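Local coordinates for Lin1840 protein (Listeria innocua serovar 6a, PDB 4ZOC), which probably hydrolyses terminal, non-reducing beta-D-glucosyl residues, releasing beta-D-glucose, as a glycoside hydrolase family 3 beta-glucosidase of beta-1,2-glucan metabolism, at residues M89-H94 against G407-Y412; R143-G148 against L550-P555; W147-E152 against G471-S476. The protein carries 2 engineered substitutions. All coordinates share one frame; numbering follows the deposited sequence.

Contact 1. Residues M89-H94 against G407-Y412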
loop_
_atom_site.group_PDB
_atom_site.type_symbol
_atom_site.label_atom_id
_atom_site.label_comp_id
_atom_site.label_asym_id
_atom_site.label_seq_id
_atom_site.Cartn_x
_atom_site.Cartn_y
_atom_site.Cartn_z
ATOM N N MET A 89 5.943 -20.198 28.619
ATOM C CA MET A 89 5.083 -19.462 27.724
ATOM C C MET A 89 4.725 -20.288 26.490
ATOM O O MET A 89 5.482 -21.207 26.074
ATOM C CB MET A 89 5.823 -18.216 27.271
ATOM C CG MET A 89 6.481 -17.428 28.375
ATOM S SD MET A 89 6.784 -15.711 27.951
ATOM C CE MET A 89 7.792 -15.261 29.343
ATOM N N ALA A 90 3.560 -19.980 25.900
ATOM C CA ALA A 90 3.136 -20.793 24.747
ATOM C C ALA A 90 2.209 -20.002 23.850
ATOM O O ALA A 90 1.635 -18.993 24.268
ATOM C CB ALA A 90 2.427 -22.039 25.245
ATOM N N ASP A 91 2.055 -20.486 22.627
ATOM C CA ASP A 91 1.087 -19.898 21.684
ATOM C C ASP A 91 -0.291 -20.538 21.847
ATOM O O ASP A 91 -0.524 -21.591 21.268
ATOM C CB ASP A 91 1.614 -20.109 20.268
ATOM C CG ASP A 91 2.806 -19.178 19.987
ATOM O OD1 ASP A 91 2.620 -17.929 19.916
ATOM O OD2 ASP A 91 3.863 -19.683 19.832
ATOM N N VAL A 92 -1.140 -19.921 22.687
ATOM C CA VAL A 92 -2.541 -20.247 22.857
ATOM C C VAL A 92 -3.358 -19.130 22.250
ATOM O O VAL A 92 -3.616 -18.124 22.851
ATOM C CB VAL A 92 -2.868 -20.622 24.337
ATOM C CG1 VAL A 92 -4.199 -21.339 24.377
ATOM C CG2 VAL A 92 -1.644 -21.366 24.881
ATOM N N ILE A 93 -3.713 -19.329 20.980
ATOM C CA ILE A 93 -4.153 -18.216 20.104
ATOM C C ILE A 93 -5.653 -18.196 19.986
ATOM O O ILE A 93 -6.296 -17.140 20.039
ATOM C CB ILE A 93 -3.508 -18.325 18.712
ATOM C CG1 ILE A 93 -1.949 -18.493 18.849
ATOM C CG2 ILE A 93 -3.976 -17.182 17.787
ATOM C CD1 ILE A 93 -1.315 -17.420 19.752
ATOM N N HIS A 94 -6.217 -19.340 19.774
ATOM C CA HIS A 94 -7.698 -19.472 19.707
ATOM C C HIS A 94 -8.096 -20.812 20.239
ATOM O O HIS A 94 -8.979 -21.518 19.685
ATOM C CB HIS A 94 -8.247 -19.215 18.291
ATOM C CG HIS A 94 -7.665 -20.106 17.233
ATOM N ND1 HIS A 94 -8.376 -21.124 16.653
ATOM C CD2 HIS A 94 -6.486 -20.078 16.589
ATOM C CE1 HIS A 94 -7.638 -21.742 15.755
ATOM N NE2 HIS A 94 -6.470 -21.142 15.714
ATOM N N GLY A 407 -7.968 -24.578 11.920
ATOM C CA GLY A 407 -7.313 -23.293 11.666
ATOM C C GLY A 407 -5.855 -23.293 11.822
ATOM O O GLY A 407 -5.295 -24.148 12.452
ATOM N N GLY A 408 -5.237 -22.268 11.303
ATOM C CA GLY A 408 -3.855 -21.973 11.593
ATOM C C GLY A 408 -3.656 -21.506 13.037
ATOM O O GLY A 408 -4.617 -21.212 13.784
ATOM N N TRP A 409 -2.404 -21.456 13.449
ATOM C CA TRP A 409 -2.063 -21.129 14.815
ATOM C C TRP A 409 -2.835 -22.029 15.797
ATOM O O TRP A 409 -3.409 -21.624 16.805
ATOM C CB TRP A 409 -2.209 -19.636 15.066
ATOM C CG TRP A 409 -1.001 -18.899 14.654
ATOM C CD1 TRP A 409 -0.903 -17.996 13.605
ATOM C CD2 TRP A 409 0.311 -19.004 15.213
ATOM N NE1 TRP A 409 0.379 -17.569 13.479
ATOM C CE2 TRP A 409 1.158 -18.162 14.452
ATOM C CE3 TRP A 409 0.857 -19.722 16.285
ATOM C CZ2 TRP A 409 2.523 -17.995 14.763
ATOM C CZ3 TRP A 409 2.237 -19.544 16.604
ATOM C CH2 TRP A 409 3.042 -18.726 15.860
ATOM N N ASN A 410 -2.757 -23.292 15.483
ATOM C CA ASN A 410 -3.289 -24.347 16.334
ATOM C C ASN A 410 -2.149 -25.312 16.705
ATOM O O ASN A 410 -1.886 -26.272 16.017
ATOM C CB ASN A 410 -4.412 -25.080 15.609
ATOM C CG ASN A 410 -4.758 -26.346 16.292
ATOM O OD1 ASN A 410 -4.817 -26.386 17.511
ATOM N ND2 ASN A 410 -4.928 -27.400 15.529
ATOM N N VAL A 411 -1.423 -24.996 17.756
ATOM C CA VAL A 411 -0.183 -25.673 18.146
ATOM C C VAL A 411 -0.466 -26.963 18.895
ATOM O O VAL A 411 0.321 -27.912 18.789
ATOM C CB VAL A 411 0.762 -24.710 18.927
ATOM C CG1 VAL A 411 2.024 -25.370 19.443
ATOM C CG2 VAL A 411 1.172 -23.537 18.030
ATOM N N TYR A 412 -1.597 -27.023 19.601
ATOM C CA TYR A 412 -1.857 -28.093 20.548
ATOM C C TYR A 412 -3.100 -28.922 20.274
ATOM O O TYR A 412 -3.197 -30.023 20.771
ATOM C CB TYR A 412 -1.926 -27.509 21.957
ATOM C CG TYR A 412 -0.612 -26.904 22.396
ATOM C CD1 TYR A 412 0.404 -27.701 22.936
ATOM C CD2 TYR A 412 -0.392 -25.518 22.295
ATOM C CE1 TYR A 412 1.608 -27.114 23.353
ATOM C CE2 TYR A 412 0.836 -24.912 22.680
ATOM C CZ TYR A 412 1.826 -25.737 23.225
ATOM O OH TYR A 412 3.047 -25.270 23.646
HETATM O O HOH W 1 3.570 -22.833 21.991
HETATM O O HOH W 2 -2.095 -22.957 19.660
HETATM O O HOH W 3 -4.910 -21.764 19.286
#
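His94 and Gly408 make the direct hydrogen bond between residues 89-94 and 407-412: NE2 of His94 donates to O of Gly408 over 2.7 Å, with an N-H...O angle of 153°. The oxygen lies at the edge of the imidazole, near its plane, and the donor arrives nearly along the C=O axis. ND1 of the same ring is bonded to the carbonyl of Phe100, so contacts at both nitrogens fix the rotation of the imidazole.

Three waters extend the polar join. Water 1 accepts from Asp91 N at 2.9 Å and bonds to Tyr412 OH at 3.0 Å; that hydroxyl is also bonded to the carbonyl of Ser63. Water 2 donates to Asp91 O at 2.6 Å and accepts from Val411 N at 2.9 Å, while water 3 lies between His94 N and Trp409 O.

The first segment runs off the C-terminal end of strand 87-90 in the eight-stranded parallel TIM barrel, and the second is a loop of the C-terminal domain that runs beside it in the opposite direction. Their meeting places Trp409, a residue of the glucose pocket, against the barrel mouth.

Van der Waals contact does the remaining work. Asp91 CG approaches Trp409 CZ3 to 3.4 Å, with the carboxylate plane turned 51° from the indole, so the acid leans on the six-membered ring obliquely. CG of Asp91 stands beside its own backbone N (chi1 -73°), which brings the carboxylate to CZ3. Two residues on, Ile93 CG1 packs on Trp409 CB at 4.0 Å. Farther back, the methyl of Ala90 meets the phenol end of Tyr412, with CB 3.7 Å from OH, and the ring of Tyr412 is stacked on Tyr96.

Contact 2. Residues R143-G148 against L550-P555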
loop_
_atom_site.group_PDB
_atom_site.type_symbol
_atom_site.label_atom_id
_atom_site.label_comp_id
_atom_site.label_asym_id
_atom_site.label_seq_id
_atom_site.Cartn_x
_atom_site.Cartn_y
_atom_site.Cartn_z
ATOM N N ARG A 143 -5.597 -4.453 6.984
ATOM C CA ARG A 143 -6.335 -3.956 5.818
ATOM C C ARG A 143 -5.966 -4.736 4.526
ATOM O O ARG A 143 -6.423 -4.336 3.455
ATOM C CB ARG A 143 -6.041 -2.509 5.616
ATOM C CG ARG A 143 -6.561 -1.610 6.693
ATOM C CD ARG A 143 -5.997 -0.207 6.481
ATOM N NE ARG A 143 -6.617 0.728 7.424
ATOM C CZ ARG A 143 -6.306 2.017 7.524
ATOM N NH1 ARG A 143 -5.397 2.531 6.739
ATOM N NH2 ARG A 143 -6.915 2.792 8.417
ATOM N N ASP A 144 -5.155 -5.799 4.636
ATOM C CA ASP A 144 -4.535 -6.444 3.476
ATOM C C ASP A 144 -4.631 -7.949 3.641
ATOM O O ASP A 144 -3.823 -8.599 4.284
ATOM C CB ASP A 144 -3.086 -5.961 3.294
ATOM C CG ASP A 144 -2.470 -6.448 2.000
ATOM O OD1 ASP A 144 -3.029 -7.426 1.372
ATOM O OD2 ASP A 144 -1.407 -5.879 1.623
ATOM N N PRO A 145 -5.665 -8.547 3.038
ATOM C CA PRO A 145 -5.852 -9.955 3.153
ATOM C C PRO A 145 -4.868 -10.851 2.405
ATOM O O PRO A 145 -4.960 -12.093 2.527
ATOM C CB PRO A 145 -7.277 -10.146 2.663
ATOM C CG PRO A 145 -7.560 -9.024 1.790
ATOM C CD PRO A 145 -6.708 -7.868 2.254
ATOM N N ARG A 146 -3.892 -10.276 1.676
ATOM C CA ARG A 146 -2.763 -11.116 1.124
ATOM C C ARG A 146 -1.980 -11.678 2.266
ATOM O O ARG A 146 -1.474 -12.823 2.199
ATOM C CB ARG A 146 -1.864 -10.278 0.231
ATOM C CG ARG A 146 -2.525 -9.939 -1.068
ATOM C CD ARG A 146 -1.735 -8.916 -1.850
ATOM N NE ARG A 146 -1.705 -7.613 -1.192
ATOM C CZ ARG A 146 -1.244 -6.502 -1.763
ATOM N NH1 ARG A 146 -0.729 -6.522 -2.969
ATOM N NH2 ARG A 146 -1.299 -5.348 -1.108
ATOM N N TRP A 147 -1.862 -10.926 3.348
ATOM C CA TRP A 147 -1.056 -11.322 4.529
ATOM C C TRP A 147 -1.740 -12.468 5.237
ATOM O O TRP A 147 -2.905 -12.365 5.708
ATOM C CB TRP A 147 -1.012 -10.129 5.511
ATOM C CG TRP A 147 -0.002 -10.184 6.577
ATOM C CD1 TRP A 147 1.295 -10.501 6.434
ATOM C CD2 TRP A 147 -0.171 -9.868 7.967
ATOM N NE1 TRP A 147 1.975 -10.356 7.607
ATOM C CE2 TRP A 147 1.127 -9.949 8.569
ATOM C CE3 TRP A 147 -1.243 -9.402 8.728
ATOM C CZ2 TRP A 147 1.365 -9.655 9.935
ATOM C CZ3 TRP A 147 -1.043 -9.148 10.067
ATOM C CH2 TRP A 147 0.261 -9.264 10.669
ATOM N N GLY A 148 -1.001 -13.569 5.423
ATOM C CA GLY A 148 -1.564 -14.751 6.051
ATOM C C GLY A 148 -1.990 -14.600 7.481
ATOM O O GLY A 148 -2.869 -15.309 7.958
ATOM N N LEU A 550 -19.263 -9.244 8.958
ATOM C CA LEU A 550 -17.865 -9.145 8.533
ATOM C C LEU A 550 -17.099 -8.130 9.375
ATOM O O LEU A 550 -17.555 -6.993 9.518
ATOM C CB LEU A 550 -17.785 -8.831 7.029
ATOM C CG LEU A 550 -18.213 -9.948 6.077
ATOM C CD1 LEU A 550 -18.032 -9.345 4.644
ATOM C CD2 LEU A 550 -17.490 -11.268 6.209
ATOM N N SER A 551 -15.950 -8.566 9.903
ATOM C CA SER A 551 -15.019 -7.633 10.574
ATOM C C SER A 551 -13.851 -7.187 9.667
ATOM O O SER A 551 -12.964 -6.355 10.078
ATOM C CB SER A 551 -14.571 -8.291 11.868
ATOM O OG SER A 551 -13.683 -9.300 11.540
ATOM N N MET A 552 -13.855 -7.698 8.419
ATOM C CA MET A 552 -12.917 -7.293 7.385
ATOM C C MET A 552 -13.622 -7.314 6.023
ATOM O O MET A 552 -14.362 -8.244 5.708
ATOM C CB MET A 552 -11.694 -8.164 7.427
ATOM C CG MET A 552 -10.510 -7.626 6.650
ATOM S SD MET A 552 -9.024 -8.628 6.859
ATOM C CE MET A 552 -7.854 -7.504 6.085
ATOM N N SER A 553 -13.326 -6.319 5.208
ATOM C CA SER A 553 -13.939 -6.152 3.881
ATOM C C SER A 553 -13.502 -7.254 2.945
ATOM O O SER A 553 -12.344 -7.721 3.008
ATOM C CB SER A 553 -13.487 -4.777 3.318
ATOM O OG SER A 553 -14.016 -3.710 4.085
ATOM N N PHE A 554 -14.433 -7.733 2.111
ATOM C CA PHE A 554 -14.138 -8.727 1.069
ATOM C C PHE A 554 -13.956 -7.974 -0.258
ATOM O O PHE A 554 -14.920 -7.453 -0.802
ATOM C CB PHE A 554 -15.280 -9.750 0.973
ATOM C CG PHE A 554 -15.107 -10.916 1.933
ATOM C CD1 PHE A 554 -14.764 -10.697 3.242
ATOM C CD2 PHE A 554 -15.188 -12.222 1.491
ATOM C CE1 PHE A 554 -14.525 -11.741 4.106
ATOM C CE2 PHE A 554 -14.970 -13.303 2.354
ATOM C CZ PHE A 554 -14.674 -13.025 3.687
ATOM N N PRO A 555 -12.675 -7.887 -0.752
ATOM C CA PRO A 555 -12.502 -7.144 -1.980
ATOM C C PRO A 555 -13.192 -7.700 -3.191
ATOM O O PRO A 555 -13.442 -8.892 -3.354
ATOM C CB PRO A 555 -10.984 -7.102 -2.176
ATOM C CG PRO A 555 -10.391 -7.413 -0.813
ATOM C CD PRO A 555 -11.399 -8.384 -0.262
#
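An Asx turn built into a type I beta turn presents Pro145 to Met552 and Pro555, in the loop that follows strand 133-134 of the TIM barrel; the opposing segment, residues 550-555, belongs to the C-terminal domain. The contact itself is small and apolar. Met552 reaches across with its CE methyl, which lies 3.5 Å from Asp144 N and 3.7 Å from Arg143 C, so its terminus rests on the backbone between these two residues. The same methyl approaches Pro145 CD at 4.0 Å. This reach follows from a fully extended chain, with CG anti to the backbone nitrogen (chi1 -165°). Beside it the two prolines slide past each other in opposite directions, Pro145 CG lying 4.2 Å from Pro555 CG.

The turn is braced by bonds between Asp144 and Arg146. OD1 of Asp144 accepts two bonds: one from Arg146 N at 3.0 Å, which closes the Asx turn, and one from Arg146 NE at 2.9 Å. The second is nearly straight (169°) and uses the syn lone pair of OD1, and that oxygen lies close to the guanidinium plane. Arg146 NH2 completes a side-on grip on OD2 at 2.8 Å, but it meets that oxygen from above the carboxylate plane, 39° out of it, so the two groups are twisted rather than coplanar. The charge of Arg146 would be expected to stabilise the ionised form of the acid.

NH1 of Arg146 turns to the carbonyls of Gly559 and Ile561 of the second subunit, while Arg508 of the same chain donates to the carbonyls of Pro145 and Arg146. The backbone bond from Trp147 N to Asp144 O, 3.2 Å long, is the closing bond expected of a type I turn, here nested with the Asx turn.

Contact 3. Residues W147-E152 against G471-S476. With BGC (beta-D-glucopyranose), chain G.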
loop_
_atom_site.group_PDB
_atom_site.type_symbol
_atom_site.label_atom_id
_atom_site.label_comp_id
_atom_site.label_asym_id
_atom_site.label_seq_id
_atom_site.Cartn_x
_atom_site.Cartn_y
_atom_site.Cartn_z
ATOM N N TRP A 147 -1.862 -10.926 3.348
ATOM C CA TRP A 147 -1.056 -11.322 4.529
ATOM C C TRP A 147 -1.740 -12.468 5.237
ATOM O O TRP A 147 -2.905 -12.365 5.708
ATOM C CB TRP A 147 -1.012 -10.129 5.511
ATOM C CG TRP A 147 -0.002 -10.184 6.577
ATOM C CD1 TRP A 147 1.295 -10.501 6.434
ATOM C CD2 TRP A 147 -0.171 -9.868 7.967
ATOM N NE1 TRP A 147 1.975 -10.356 7.607
ATOM C CE2 TRP A 147 1.127 -9.949 8.569
ATOM C CE3 TRP A 147 -1.243 -9.402 8.728
ATOM C CZ2 TRP A 147 1.365 -9.655 9.935
ATOM C CZ3 TRP A 147 -1.043 -9.148 10.067
ATOM C CH2 TRP A 147 0.261 -9.264 10.669
ATOM N N GLY A 148 -1.001 -13.569 5.423
ATOM C CA GLY A 148 -1.564 -14.751 6.051
ATOM C C GLY A 148 -1.990 -14.600 7.481
ATOM O O GLY A 148 -2.869 -15.309 7.958
ATOM N N ARG A 149 -1.387 -13.650 8.149
ATOM C CA ARG A 149 -1.646 -13.403 9.597
ATOM C C ARG A 149 -2.924 -12.606 9.881
ATOM O O ARG A 149 -3.258 -12.444 11.032
ATOM C CB ARG A 149 -0.416 -12.727 10.228
ATOM C CG ARG A 149 0.844 -13.546 9.977
ATOM C CD ARG A 149 2.019 -13.116 10.867
ATOM N NE ARG A 149 1.773 -13.696 12.181
ATOM C CZ ARG A 149 2.689 -14.013 13.092
ATOM N NH1 ARG A 149 3.984 -13.777 12.903
ATOM N NH2 ARG A 149 2.272 -14.587 14.212
ATOM N N VAL A 150 -3.711 -12.208 8.870
ATOM C CA VAL A 150 -5.010 -11.644 9.100
ATOM C C VAL A 150 -5.839 -12.598 9.954
ATOM O O VAL A 150 -6.700 -12.114 10.713
ATOM C CB VAL A 150 -5.812 -11.242 7.826
ATOM C CG1 VAL A 150 -5.053 -10.137 7.080
ATOM C CG2 VAL A 150 -6.059 -12.403 6.903
ATOM N N MET A 151 -5.602 -13.912 9.853
ATOM C CA MET A 151 -6.432 -14.871 10.612
ATOM C C MET A 151 -6.321 -14.667 12.121
ATOM O O MET A 151 -7.175 -15.111 12.847
ATOM C CB MET A 151 -6.035 -16.313 10.297
ATOM C CG MET A 151 -4.535 -16.636 10.569
ATOM S SD MET A 151 -4.227 -18.160 11.482
ATOM C CE MET A 151 -5.027 -17.782 13.019
ATOM N N GLU A 152 -5.236 -14.042 12.552
ATOM C CA GLU A 152 -4.924 -13.800 13.991
ATOM C C GLU A 152 -5.537 -12.547 14.539
ATOM O O GLU A 152 -5.543 -12.372 15.734
ATOM C CB GLU A 152 -3.416 -13.733 14.203
ATOM C CG GLU A 152 -2.678 -15.024 13.895
ATOM C CD GLU A 152 -1.210 -14.736 13.709
ATOM O OE1 GLU A 152 -0.547 -14.371 14.703
ATOM O OE2 GLU A 152 -0.713 -14.936 12.574
ATOM N N GLY A 471 -2.283 -19.818 4.990
ATOM C CA GLY A 471 -2.309 -18.630 5.812
ATOM C C GLY A 471 -1.476 -18.860 7.054
ATOM O O GLY A 471 -0.647 -19.772 7.120
ATOM N N GLY A 472 -1.697 -18.016 8.029
ATOM C CA GLY A 472 -0.843 -17.974 9.198
ATOM C C GLY A 472 0.496 -17.316 8.898
ATOM O O GLY A 472 0.667 -16.618 7.901
ATOM N N GLU A 473 1.452 -17.455 9.820
ATOM C CA GLU A 473 2.727 -16.844 9.591
ATOM C C GLU A 473 3.457 -17.365 8.297
ATOM O O GLU A 473 3.568 -18.569 8.076
ATOM C CB GLU A 473 3.626 -16.996 10.803
ATOM C CG GLU A 473 5.029 -16.362 10.636
ATOM C CD GLU A 473 5.943 -16.580 11.857
ATOM O OE1 GLU A 473 5.427 -17.116 12.907
ATOM O OE2 GLU A 473 7.162 -16.249 11.783
ATOM N N ALA A 474 3.937 -16.428 7.461
ATOM C CA ALA A 474 4.681 -16.770 6.238
ATOM C C ALA A 474 3.824 -17.571 5.261
ATOM O O ALA A 474 4.327 -18.414 4.480
ATOM C CB ALA A 474 6.010 -17.463 6.551
ATOM N N GLY A 475 2.545 -17.258 5.286
ATOM C CA GLY A 475 1.541 -17.752 4.344
ATOM C C GLY A 475 0.922 -16.596 3.548
ATOM O O GLY A 475 -0.266 -16.345 3.627
ATOM N N SER A 476 1.745 -15.843 2.839
ATOM C CA SER A 476 1.273 -14.727 2.049
ATOM C C SER A 476 0.859 -15.227 0.676
ATOM O O SER A 476 1.680 -15.944 -0.002
ATOM C CB SER A 476 2.422 -13.707 1.873
ATOM O OG SER A 476 2.684 -12.985 3.085
HETATM C C2 BGC G . 10.314 -20.843 13.470
HETATM C C3 BGC G . 10.324 -19.278 13.396
HETATM C C4 BGC G . 8.906 -18.646 13.648
HETATM C C5 BGC G . 8.372 -19.282 14.951
HETATM C C6 BGC G . 7.022 -18.708 15.238
HETATM C C1 BGC G . 9.778 -21.226 14.802
HETATM O O1 BGC G . 9.822 -22.663 14.973
HETATM O O2 BGC G . 11.620 -21.387 13.303
HETATM O O3 BGC G . 10.863 -18.865 12.122
HETATM O O4 BGC G . 8.911 -17.169 13.658
HETATM O O5 BGC G . 8.446 -20.745 14.917
HETATM O O6 BGC G . 6.140 -19.157 14.213
HETATM O O HOH W 4 1.867 -14.155 5.548
HETATM O O HOH W 5 5.567 -15.300 14.975
#
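Arg149 and Glu473 lie side by side and point the same way, joining a 3-10 segment of the barrel domain to a type II beta turn, Gly472 to Gly475, of the C-terminal domain. Their guanidinium and carboxylate planes are 9° apart. CB of Glu473 sits over one face of the guanidinium, and OE1 of Glu473 is 3.6 Å from Arg149 NH1, a long salt bridge; the oxygen stands well out of the guanidinium plane, so the charges attract without an N-H aimed at it. Water 5 makes the directed link, accepting from Arg149 NH1 at 3.0 Å and donating to Glu473 OE1 at 2.8 Å.

At its other edge Arg149 grips Glu152 side-on, NE to OE2 at 2.8 Å and NH2 to OE1 at 2.9 Å, which holds the guanidinium flat. Glu473 extends from its turn with CG anti to the backbone N (chi1 180°), delivering the carboxylate to the sugar; its OE2 is also bonded to Tyr205, and Arg572 of the second subunit bonds the same glucose. Both carboxylate oxygens of Glu473 accept from beta-D-glucopyranose: OE2 from sugar O4 at 2.7 Å, and OE1 from sugar O6 at 2.5 Å.

All three contacts pair the TIM-barrel domain with the C-terminal domain. Contacts 2 and 3 are buried and share Trp147 and Gly148, whereas contact 1 is partly buried; waters bridge contacts 1 and 3. Chemistry follows place: contact 2, away from the sugar, is apolar across its interface, while contact 1 sets the aromatic Trp409, and contact 3 the charged Glu473, at the glucose pocket. Those two touch directly, Trp409 CZ2 of contact 1 lying 3.6 Å from Glu473 OE1 of contact 3. Contacts 2 and 3 meet where Val150 CG1 approaches Met552 CE at 4.0 Å. Contacts 1 and 2 do not touch; their centres are 21 Å apart.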